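Polycyclic ketone monooxygenase (Myceliophthora thermophila, PDB 5MQ6) catalyses Baeyer-Villiger oxidation, using FAD and NADPH to insert one oxygen atom beside the carbonyl of ketones, polycyclic ones especially, giving esters or lactones. Local coordinates at residues P243-T247 and A248-Y252; D314-E317 and W318-I322; E375-P378 and E379-A382. One frame throughout, in Å; residues are numbered along the deposited sequence.

Contact 1. Residues P243-T247 and A248-Y252; sequences PVFHT and ARWNY
Phe245 sends its ring from the strand into the turn that follows, where Trp250 and Asn251 receive it from two directions. Its CG lies between the backbone N and the carbonyl carbon (chi1 52°), which brings the ring edge toward the face of the Trp250 six-membered ring. The result is a T-shaped pair with centroids 4.8 Å apart and planes at 72°; Phe245 CE1 is the leading atom, 3.5 Å from Trp250 CE3. Over one face of the phenyl ring sits Asn251 CB, 4.0 Å from its centroid in a CH-pi contact, while Asn251 OD1 caps helix 252-255 through Asp253 N and Val254 N. An alanine at Phe245 would remove the ring and is likely to leave the indole face without its edge partner and the Asn251 methylene without its cover. At His246 the backbone takes over: its O accepts from Arg249 N at 2.9 Å, closing a type I beta turn with Thr247 and Ala248 at its corners. The imidazole reinforces this turn, since His246 ND1 accepts from Ala248 N at 3.2 Å, with the donor in the ring plane. One water links His246 N to Arg249 O. A second joins Thr247 O to Trp250 N. The side chain of Thr247 touches that of Thr280, a residue that binds NADPH. Beyond the corner, Arg249 NH1 folds back to Ala248 O at 3.0 Å, and Arg249 NE bonds to Ala57 O. His246 and Trp250 occupy the histidine and tryptophan positions of FxGxxxHxxxW, the fingerprint of Baeyer-Villiger monooxygenases, here placed where an edge strand of the parallel NADPH-domain sheet gives way to a turn close to both cofactors.

Contact 2. Residues D314-E317 and W318-I322; sequences DPVE and WKTKI
Lys321 folds across Glu317, one helical turn earlier, so that the two chains meet obliquely through their methylenes and not through their charges. The bend at chi3 of the lysine (66°) swings Lys321 CE to 3.3 Å from Glu317 CG. Lys321 CE lies 3.8 Å from Glu317 OE2, yet the ammonium stops short of a salt bridge; the carboxylate turns instead to Arg311, which pairs with Glu317 OE1. On the same glutamate, Ile322 approaches from another side, its CD1 lying 3.9 Å from Glu317 OE1. Ile322 also packs on Trp328 and Arg332 of helix 328-340, so its side chain bridges the surface turn and the neighbouring helix.

These residues make up the short helix 315-322, with Asp314 as its N-cap. The cap carboxylate reaches the first turn through Asp314 OD2, which accepts from Glu317 N at 2.7 Å from above the carboxylate plane. Asp314 O meanwhile takes Trp318 N at 2.7 Å in a nearly straight bond, starting the regular helical pattern. Farther on, the helix widens into a pi-type turn over residues 318-322, where Ile322 N makes weak bonds to both Glu317 O and Trp318 O.

Thr320 is held by its own backbone as well as by its hydroxyl. Thr320 OG1 stands beside the backbone N (chi1 -66°), close enough to donate to Val316 O at 2.7 Å. That carbonyl also accepts from Thr320 N at 3.2 Å, giving it two donors from one residue. Trp318 is turned another way: its CB rests 3.5 Å from Pro315 O, while the indole leads off the helix to pack on Ile149 and Pro150.

Contact 3. Residues E375-P378 and E379-A382; sequences EPTP and EKIA
The start of the long helix 378-406 is capped by Thr377, around which the preceding loop and the first helical turn meet. Thr377 OG1 accepts from Lys380 N at 3.2 Å, with an N-H...O angle of 154°. It can do so because the hydroxyl is placed between the backbone N and the carbonyl carbon (chi1 66°), and it is the straighter acceptor for this amide, which also makes a weak bond to Thr377 O. Thr377 O takes Ile381 N at 3.0 Å in an almost straight bond, and Pro378 O continues the series with Ala382 N at 3.1 Å. Pro378, lacking an N-H, sits at the first helical position, where none is needed. Lys380 runs alongside both Thr377 and Glu375: Lys380 CG lies 3.9 Å from Glu375 CB, and Glu375 OE2 is 4.3 Å from Lys380 NZ, too far for a salt bridge; the ammonium also makes a long, weak ion pair with Glu383. Ile381 reaches back with its CD1 to Glu375 O and also packs on Val374 and Ala591. Just ahead of the cap, Pro376 centres an inverse gamma turn that directs the chain into this threonine N-cap followed by proline, at the protein surface.

In the fold
From the N terminus the chain meets contact 1 first, where strand 244-246, an edge of the five-stranded parallel sheet, turns into helix 252-255. It later leaves that sheet's strand 294-299 and reaches contact 2, in helix 315-322, about 38 Å away between centres. Contact 3 follows. Each is a local closure within one continuous run, so the three stand in series; none encloses or crosses another. Contacts 1 and 3 lie on opposite sides of the chain's centre, the former buried near both cofactors, the latter at the surface. Contact 2 sets its helix against helix 328-340 and the loop at Ile149 and Pro150; contact 3 joins the loop after helix 363-366 to helix 378-406.

Contact 1. Residues P243-T247 and A248-Y252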
loop_
_atom_site.group_PDB
_atom_site.type_symbol
_atom_site.label_atom_id
_atom_site.label_comp_id
_atom_site.label_asym_id
_atom_site.label_seq_id
_atom_site.Cartn_x
_atom_site.Cartn_y
_atom_site.Cartn_z
ATOM N N PRO A 243 -3.431 2.883 28.330
ATOM C CA PRO A 243 -3.036 3.522 27.083
ATOM C C PRO A 243 -3.139 2.555 25.837
ATOM O O PRO A 243 -2.769 1.380 25.884
ATOM C CB PRO A 243 -1.598 4.022 27.356
ATOM C CG PRO A 243 -1.243 3.717 28.755
ATOM C CD PRO A 243 -2.426 3.009 29.393
ATOM N N VAL A 244 -3.714 3.048 24.751
ATOM C CA VAL A 244 -3.955 2.318 23.526
ATOM C C VAL A 244 -3.418 3.230 22.415
ATOM O O VAL A 244 -3.556 4.493 22.493
ATOM C CB VAL A 244 -5.427 2.117 23.189
ATOM C CG1 VAL A 244 -5.596 1.089 22.085
ATOM C CG2 VAL A 244 -6.184 1.654 24.361
ATOM N N PHE A 245 -2.854 2.591 21.380
ATOM C CA PHE A 245 -2.418 3.290 20.223
ATOM C C PHE A 245 -2.296 2.334 19.061
ATOM O O PHE A 245 -2.238 1.128 19.270
ATOM C CB PHE A 245 -1.109 4.078 20.453
ATOM C CG PHE A 245 0.004 3.296 21.042
ATOM C CD1 PHE A 245 0.910 2.631 20.232
ATOM C CD2 PHE A 245 0.180 3.267 22.424
ATOM C CE1 PHE A 245 1.957 1.932 20.789
ATOM C CE2 PHE A 245 1.200 2.571 22.978
ATOM C CZ PHE A 245 2.103 1.899 22.165
ATOM N N HIS A 246 -2.332 2.891 17.848
ATOM C CA HIS A 246 -2.192 2.092 16.632
ATOM C C HIS A 246 -0.733 2.197 16.212
ATOM O O HIS A 246 -0.060 3.168 16.481
ATOM C CB HIS A 246 -3.230 2.539 15.572
ATOM C CG HIS A 246 -3.418 1.592 14.411
ATOM N ND1 HIS A 246 -2.466 1.420 13.438
ATOM C CD2 HIS A 246 -4.499 0.887 13.991
ATOM C CE1 HIS A 246 -2.901 0.575 12.518
ATOM N NE2 HIS A 246 -4.146 0.252 12.813
ATOM N N THR A 247 -0.187 1.150 15.631
ATOM C CA THR A 247 1.203 1.163 15.204
ATOM C C THR A 247 1.520 2.276 14.214
ATOM O O THR A 247 2.665 2.780 14.097
ATOM C CB THR A 247 1.526 -0.215 14.538
ATOM O OG1 THR A 247 0.589 -0.533 13.481
ATOM C CG2 THR A 247 1.382 -1.329 15.573
ATOM N N ALA A 248 0.510 2.605 13.411
ATOM C CA ALA A 248 0.642 3.679 12.393
ATOM C C ALA A 248 0.608 5.089 13.050
ATOM O O ALA A 248 0.939 6.086 12.424
ATOM C CB ALA A 248 -0.433 3.526 11.350
ATOM N N ARG A 249 0.207 5.152 14.324
ATOM C CA ARG A 249 0.362 6.408 15.101
ATOM C C ARG A 249 1.039 6.122 16.480
ATOM O O ARG A 249 0.395 6.296 17.573
ATOM C CB ARG A 249 -1.006 7.089 15.231
ATOM C CG ARG A 249 -1.798 7.215 13.933
ATOM C CD ARG A 249 -1.332 8.409 13.056
ATOM N NE ARG A 249 -2.197 8.567 11.834
ATOM C CZ ARG A 249 -2.064 7.913 10.687
ATOM N NH1 ARG A 249 -1.139 7.010 10.531
ATOM N NH2 ARG A 249 -2.895 8.159 9.654
ATOM N N TRP A 250 2.325 5.715 16.421
ATOM C CA TRP A 250 3.006 5.208 17.612
ATOM C C TRP A 250 3.155 6.257 18.731
ATOM O O TRP A 250 3.603 7.360 18.491
ATOM C CB TRP A 250 4.358 4.744 17.288
ATOM C CG TRP A 250 5.008 3.903 18.401
ATOM C CD1 TRP A 250 5.903 4.332 19.320
ATOM C CD2 TRP A 250 4.827 2.493 18.640
ATOM N NE1 TRP A 250 6.294 3.306 20.110
ATOM C CE2 TRP A 250 5.642 2.164 19.738
ATOM C CE3 TRP A 250 4.050 1.491 18.024
ATOM C CZ2 TRP A 250 5.725 0.858 20.244
ATOM C CZ3 TRP A 250 4.131 0.205 18.480
ATOM C CH2 TRP A 250 4.956 -0.116 19.604
ATOM N N ASN A 251 2.893 5.832 19.956
ATOM C CA ASN A 251 2.957 6.710 21.158
ATOM C C ASN A 251 4.189 6.423 21.999
ATOM O O ASN A 251 4.179 5.585 22.929
ATOM C CB ASN A 251 1.713 6.578 21.979
ATOM C CG ASN A 251 1.596 7.662 23.027
ATOM O OD1 ASN A 251 2.595 8.292 23.440
ATOM N ND2 ASN A 251 0.379 7.903 23.446
ATOM N N TYR A 252 5.238 7.165 21.664
ATOM C CA TYR A 252 6.486 7.097 22.338
ATOM C C TYR A 252 6.484 7.640 23.766
ATOM O O TYR A 252 7.456 7.369 24.532
ATOM C CB TYR A 252 7.577 7.725 21.501
ATOM C CG TYR A 252 8.105 6.792 20.386
ATOM C CD1 TYR A 252 8.803 5.634 20.706
ATOM C CD2 TYR A 252 7.903 7.076 19.038
ATOM C CE1 TYR A 252 9.294 4.793 19.732
ATOM C CE2 TYR A 252 8.403 6.248 18.040
ATOM C CZ TYR A 252 9.076 5.096 18.408
ATOM O OH TYR A 252 9.563 4.263 17.491
HETATM O O HOH W 1 -2.467 5.641 17.859
HETATM O O HOH W 2 3.830 5.270 13.700
#

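Contact 2. Residues D314-E317 and W318-I322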
loop_
_atom_site.group_PDB
_atom_site.type_symbol
_atom_site.label_atom_id
_atom_site.label_comp_id
_atom_site.label_asym_id
_atom_site.label_seq_id
_atom_site.Cartn_x
_atom_site.Cartn_y
_atom_site.Cartn_z
ATOM N N ASP A 314 27.793 -2.981 1.085
ATOM C CA ASP A 314 29.231 -3.121 0.825
ATOM C C ASP A 314 29.683 -2.222 -0.301
ATOM O O ASP A 314 29.211 -2.383 -1.429
ATOM C CB ASP A 314 29.613 -4.554 0.416
ATOM C CG ASP A 314 31.075 -4.635 -0.020
ATOM O OD1 ASP A 314 31.936 -4.270 0.784
ATOM O OD2 ASP A 314 31.374 -4.972 -1.181
ATOM N N PRO A 315 30.671 -1.360 -0.050
ATOM C CA PRO A 315 30.994 -0.318 -1.048
ATOM C C PRO A 315 31.570 -0.856 -2.311
ATOM O O PRO A 315 31.468 -0.179 -3.340
ATOM C CB PRO A 315 32.043 0.543 -0.353
ATOM C CG PRO A 315 31.960 0.175 1.101
ATOM C CD PRO A 315 31.568 -1.267 1.112
ATOM N N VAL A 316 32.153 -2.063 -2.246
ATOM C CA VAL A 316 32.645 -2.722 -3.477
ATOM C C VAL A 316 31.481 -3.352 -4.249
ATOM O O VAL A 316 31.423 -3.324 -5.495
ATOM C CB VAL A 316 33.878 -3.702 -3.281
ATOM C CG1 VAL A 316 34.397 -3.782 -1.820
ATOM C CG2 VAL A 316 33.630 -5.086 -3.905
ATOM N N GLU A 317 30.572 -3.943 -3.506
ATOM C CA GLU A 317 29.390 -4.523 -4.113
ATOM C C GLU A 317 28.544 -3.380 -4.784
ATOM O O GLU A 317 28.167 -3.438 -6.009
ATOM C CB GLU A 317 28.614 -5.286 -3.046
ATOM C CG GLU A 317 27.757 -6.409 -3.558
ATOM C CD GLU A 317 26.442 -6.462 -2.812
ATOM O OE1 GLU A 317 26.339 -5.786 -1.739
ATOM O OE2 GLU A 317 25.509 -7.157 -3.310
ATOM N N TRP A 318 28.314 -2.323 -4.012
ATOM C CA TRP A 318 27.726 -1.081 -4.562
ATOM C C TRP A 318 28.160 -0.668 -5.998
ATOM O O TRP A 318 27.361 -0.551 -6.889
ATOM C CB TRP A 318 27.964 0.080 -3.575
ATOM C CG TRP A 318 27.310 1.307 -4.091
ATOM C CD1 TRP A 318 27.901 2.369 -4.687
ATOM C CD2 TRP A 318 25.901 1.532 -4.146
ATOM N NE1 TRP A 318 26.945 3.248 -5.126
ATOM C CE2 TRP A 318 25.708 2.763 -4.786
ATOM C CE3 TRP A 318 24.786 0.792 -3.732
ATOM C CZ2 TRP A 318 24.451 3.291 -4.984
ATOM C CZ3 TRP A 318 23.537 1.329 -3.906
ATOM C CH2 TRP A 318 23.374 2.557 -4.523
ATOM N N LYS A 319 29.436 -0.475 -6.248
ATOM C CA LYS A 319 29.868 0.094 -7.545
ATOM C C LYS A 319 29.958 -0.973 -8.613
ATOM O O LYS A 319 29.907 -0.685 -9.818
ATOM C CB LYS A 319 31.213 0.874 -7.456
ATOM C CG LYS A 319 31.960 0.816 -6.128
ATOM C CD LYS A 319 32.822 2.045 -5.792
ATOM C CE LYS A 319 33.093 2.113 -4.272
ATOM N NZ LYS A 319 34.062 3.138 -3.781
ATOM N N THR A 320 30.072 -2.212 -8.159
ATOM C CA THR A 320 30.247 -3.369 -9.006
ATOM C C THR A 320 28.942 -4.002 -9.413
ATOM O O THR A 320 28.756 -4.386 -10.580
ATOM C CB THR A 320 31.053 -4.386 -8.190
ATOM O OG1 THR A 320 32.321 -3.803 -7.994
ATOM C CG2 THR A 320 31.294 -5.639 -8.874
ATOM N N LYS A 321 28.074 -4.182 -8.424
ATOM C CA LYS A 321 26.907 -5.061 -8.552
ATOM C C LYS A 321 25.537 -4.396 -8.369
ATOM O O LYS A 321 24.505 -5.060 -8.578
ATOM C CB LYS A 321 27.076 -6.190 -7.532
ATOM C CG LYS A 321 28.083 -7.263 -7.982
ATOM C CD LYS A 321 28.819 -7.895 -6.798
ATOM C CE LYS A 321 27.913 -8.717 -5.880
ATOM N NZ LYS A 321 27.388 -9.967 -6.520
ATOM N N ILE A 322 25.518 -3.138 -7.945
ATOM C CA ILE A 322 24.258 -2.425 -7.693
ATOM C C ILE A 322 24.183 -1.246 -8.639
ATOM O O ILE A 322 23.492 -1.307 -9.652
ATOM C CB ILE A 322 24.116 -2.036 -6.226
ATOM C CG1 ILE A 322 24.197 -3.329 -5.359
ATOM C CG2 ILE A 322 22.813 -1.277 -6.033
ATOM C CD1 ILE A 322 24.389 -3.109 -3.872
#

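Contact 3. Residues E375-P378 and E379-A382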
loop_
_atom_site.group_PDB
_atom_site.type_symbol
_atom_site.label_atom_id
_atom_site.label_comp_id
_atom_site.label_asym_id
_atom_site.label_seq_id
_atom_site.Cartn_x
_atom_site.Cartn_y
_atom_site.Cartn_z
ATOM N N GLU A 375 -8.322 -18.956 -20.233
ATOM C CA GLU A 375 -9.667 -18.958 -20.829
ATOM C C GLU A 375 -10.688 -19.136 -19.758
ATOM O O GLU A 375 -10.472 -19.857 -18.827
ATOM C CB GLU A 375 -9.844 -20.096 -21.799
ATOM C CG GLU A 375 -9.036 -19.941 -23.066
ATOM C CD GLU A 375 -9.036 -21.258 -23.837
ATOM O OE1 GLU A 375 -10.159 -21.778 -24.146
ATOM O OE2 GLU A 375 -7.919 -21.803 -24.063
ATOM N N PRO A 376 -11.840 -18.498 -19.896
ATOM C CA PRO A 376 -12.826 -18.552 -18.772
ATOM C C PRO A 376 -13.848 -19.732 -18.763
ATOM O O PRO A 376 -15.022 -19.531 -18.474
ATOM C CB PRO A 376 -13.518 -17.167 -18.848
ATOM C CG PRO A 376 -13.311 -16.700 -20.254
ATOM C CD PRO A 376 -12.152 -17.435 -20.885
ATOM N N THR A 377 -13.378 -20.939 -19.026
ATOM C CA THR A 377 -14.177 -22.177 -18.905
ATOM C C THR A 377 -13.775 -22.805 -17.609
ATOM O O THR A 377 -12.642 -22.653 -17.173
ATOM C CB THR A 377 -13.833 -23.180 -20.018
ATOM O OG1 THR A 377 -12.507 -23.639 -19.875
ATOM C CG2 THR A 377 -13.870 -22.534 -21.366
ATOM N N PRO A 378 -14.681 -23.521 -16.971
ATOM C CA PRO A 378 -14.296 -24.170 -15.714
ATOM C C PRO A 378 -13.097 -25.159 -15.790
ATOM O O PRO A 378 -12.334 -25.277 -14.810
ATOM C CB PRO A 378 -15.575 -24.873 -15.298
ATOM C CG PRO A 378 -16.663 -24.026 -15.889
ATOM C CD PRO A 378 -16.128 -23.591 -17.208
ATOM N N GLU A 379 -12.896 -25.807 -16.936
ATOM C CA GLU A 379 -11.773 -26.733 -17.109
ATOM C C GLU A 379 -10.449 -25.971 -17.140
ATOM O O GLU A 379 -9.450 -26.445 -16.620
ATOM C CB GLU A 379 -11.950 -27.581 -18.389
ATOM C CG GLU A 379 -10.665 -27.783 -19.206
ATOM C CD GLU A 379 -10.813 -28.716 -20.392
ATOM O OE1 GLU A 379 -11.974 -29.051 -20.735
ATOM O OE2 GLU A 379 -9.758 -29.101 -20.978
ATOM N N LYS A 380 -10.449 -24.813 -17.798
ATOM C CA LYS A 380 -9.243 -24.004 -17.927
ATOM C C LYS A 380 -8.917 -23.295 -16.627
ATOM O O LYS A 380 -7.787 -23.209 -16.291
ATOM C CB LYS A 380 -9.349 -23.006 -19.088
ATOM C CG LYS A 380 -9.327 -23.680 -20.436
ATOM C CD LYS A 380 -8.075 -24.498 -20.656
ATOM C CE LYS A 380 -8.063 -25.125 -22.033
ATOM N NZ LYS A 380 -6.666 -25.572 -22.294
ATOM N N ILE A 381 -9.911 -22.821 -15.898
ATOM C CA ILE A 381 -9.647 -22.257 -14.579
ATOM C C ILE A 381 -9.052 -23.293 -13.613
ATOM O O ILE A 381 -8.120 -22.979 -12.865
ATOM C CB ILE A 381 -10.911 -21.637 -13.960
ATOM C CG1 ILE A 381 -11.431 -20.412 -14.754
ATOM C CG2 ILE A 381 -10.712 -21.247 -12.490
ATOM C CD1 ILE A 381 -10.414 -19.673 -15.543
ATOM N N ALA A 382 -9.615 -24.498 -13.611
ATOM C CA ALA A 382 -9.157 -25.563 -12.710
ATOM C C ALA A 382 -7.701 -25.943 -12.985
ATOM O O ALA A 382 -6.941 -26.196 -12.078
ATOM C CB ALA A 382 -10.048 -26.810 -12.837
#